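Local coordinates for hypothetical protein SA2161 (Staphylococcus aureus, PDB 1Y7R) that is of uncharacterised function but, as a member of the GNAT family, probably transfers an acetyl group from acetyl-coenzyme A to a substrate not yet identified, at residues E86-M89 and K90-N94. The protein carries 4 engineered substitutions. Numbering follows the deposited sequence.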
loop_
_atom_site.group_PDB
_atom_site.type_symbol
_atom_site.label_atom_id
_atom_site.label_comp_id
_atom_site.label_asym_id
_atom_site.label_seq_id
_atom_site.Cartn_x
_atom_site.Cartn_y
_atom_site.Cartn_z
ATOM N N GLU A 86 2.925 7.990 15.896
ATOM C CA GLU A 86 2.894 7.210 17.123
ATOM C C GLU A 86 1.608 6.385 17.191
ATOM O O GLU A 86 1.624 5.204 17.544
ATOM C CB GLU A 86 3.014 8.124 18.364
ATOM C CG GLU A 86 4.417 8.707 18.560
ATOM C CD GLU A 86 5.422 7.665 19.125
ATOM O OE1 GLU A 86 5.143 6.445 19.048
ATOM O OE2 GLU A 86 6.477 8.073 19.667
ATOM N N HIS A 87 0.482 6.992 16.838
ATOM C CA HIS A 87 -0.793 6.237 16.865
ATOM C C HIS A 87 -0.871 5.168 15.768
ATOM O O HIS A 87 -1.305 4.022 16.021
ATOM C CB HIS A 87 -1.958 7.217 16.852
ATOM C CG HIS A 87 -2.131 7.922 18.161
ATOM N ND1 HIS A 87 -2.919 7.415 19.175
ATOM C CD2 HIS A 87 -1.544 9.037 18.661
ATOM C CE1 HIS A 87 -2.860 8.223 20.220
ATOM N NE2 HIS A 87 -2.030 9.214 19.939
ATOM N N ILE A 88 -0.351 5.493 14.585
ATOM C CA ILE A 88 -0.262 4.496 13.513
ATOM C C ILE A 88 0.634 3.318 13.912
ATOM O O ILE A 88 0.274 2.147 13.703
ATOM C CB ILE A 88 0.217 5.159 12.198
ATOM C CG1 ILE A 88 -0.902 6.018 11.631
ATOM C CG2 ILE A 88 0.679 4.126 11.179
ATOM C CD1 ILE A 88 -0.468 6.775 10.416
HETATM N N MSE A 89 1.780 3.621 14.521
HETATM C CA MSE A 89 2.733 2.554 14.894
HETATM C C MSE A 89 2.185 1.679 16.014
HETATM O O MSE A 89 2.475 0.468 16.061
HETATM C CB MSE A 89 4.108 3.126 15.261
HETATM C CG MSE A 89 4.871 3.733 14.085
HETATM SE SE MSE A 89 4.943 2.579 12.461
HETATM C CE MSE A 89 3.416 3.139 11.594
ATOM N N LYS A 90 1.408 2.284 16.912
ATOM C CA LYS A 90 0.606 1.530 17.883
ATOM C C LYS A 90 -0.409 0.541 17.274
ATOM O O LYS A 90 -0.491 -0.626 17.705
ATOM C CB LYS A 90 -0.045 2.501 18.872
ATOM C CG LYS A 90 -0.850 1.807 19.950
ATOM C CD LYS A 90 -1.221 2.786 21.056
ATOM C CE LYS A 90 -0.352 2.513 22.270
ATOM N NZ LYS A 90 0.992 1.985 21.865
ATOM N N TYR A 91 -1.168 0.996 16.278
ATOM C CA TYR A 91 -2.093 0.125 15.546
ATOM C C TYR A 91 -1.336 -1.039 14.896
ATOM O O TYR A 91 -1.689 -2.206 15.063
ATOM C CB TYR A 91 -2.885 0.919 14.497
ATOM C CG TYR A 91 -3.579 -0.039 13.581
ATOM C CD1 TYR A 91 -3.031 -0.362 12.350
ATOM C CD2 TYR A 91 -4.711 -0.727 14.011
ATOM C CE1 TYR A 91 -3.636 -1.313 11.521
ATOM C CE2 TYR A 91 -5.331 -1.657 13.181
ATOM C CZ TYR A 91 -4.776 -1.950 11.958
ATOM O OH TYR A 91 -5.376 -2.881 11.126
ATOM N N ILE A 92 -0.264 -0.724 14.178
ATOM C CA ILE A 92 0.455 -1.773 13.433
ATOM C C ILE A 92 1.116 -2.777 14.398
ATOM O O ILE A 92 1.055 -3.985 14.159
ATOM C CB ILE A 92 1.468 -1.172 12.453
ATOM C CG1 ILE A 92 0.723 -0.349 11.382
ATOM C CG2 ILE A 92 2.292 -2.299 11.794
ATOM C CD1 ILE A 92 1.649 0.479 10.449
ATOM N N LYS A 93 1.656 -2.285 15.516
ATOM C CA LYS A 93 2.278 -3.170 16.520
ATOM C C LYS A 93 1.294 -4.212 17.043
ATOM O O LYS A 93 1.699 -5.347 17.343
ATOM C CB LYS A 93 2.876 -2.346 17.679
ATOM C CG LYS A 93 3.379 -3.168 18.897
ATOM C CD LYS A 93 3.117 -2.447 20.232
ATOM C CE LYS A 93 1.616 -2.078 20.399
ATOM N NZ LYS A 93 1.190 -1.810 21.810
ATOM N N ASN A 94 0.024 -3.854 17.158
ATOM C CA ASN A 94 -0.953 -4.767 17.732
ATOM C C ASN A 94 -1.460 -5.808 16.718
ATOM O O ASN A 94 -2.125 -6.769 17.099
ATOM C CB ASN A 94 -2.134 -4.027 18.381
ATOM C CG ASN A 94 -1.812 -3.440 19.780
ATOM O OD1 ASN A 94 -1.107 -2.412 19.914
ATOM N ND2 ASN A 94 -2.382 -4.061 20.828
#
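Four consecutive carbonyl oxygens, from Glu86 to Met89, each accept the amide hydrogen of the residue four places on, a worked example of how an alpha-helix settles its backbone polarity within one turn. Lys90 N reaches Glu86 O at 3.0 Å, Tyr91 N pairs with His87 O, and Lys93 N closes on Met89 O at 2.9 Å. The third bond in order, Ile92 N to Ile88 O, is close to straight, with an N-H...O angle of 164°. Toward the end of the helix the pattern slackens: the two bonds of Asn94 N, to Lys90 O at 3.3 Å and to Tyr91 O, are weak.

Apolar side chains line one flank of this turn. Ile88 and Ile92 run alongside each other on the same face of the helix, CG2 of Ile88 meeting CD1 of Ile92 at 3.8 Å. Met89, present as selenomethionine, joins them because its chain folds back at both chi2 (-48°) and chi3 (90°), which sets CE only 3.4 Å from CD1 of Ile92, a close approach for two methyl carbons. All three rest on Ile66 of strand 63-71, while Ile92 also packs on Tyr133 of the second subunit.

Beyond the turn, ND1 of His87 is hydrogen-bonded to the hydroxyl of Tyr6. The ring of Tyr91 stacks with that of Phe40. Glu86 and Lys90 share an exposed side, yet OE1 and NZ stand 6.7 Å apart, too far for a salt bridge.

Because these four amides and carbonyls satisfy one another, the helix of this beta-alpha-beta unit can lay its isoleucines against the sheet without burying unpaired backbone polar groups there; cohesion across the turn thus comes from main-chain bonds and apolar packing, with charge pairing contributing probably little.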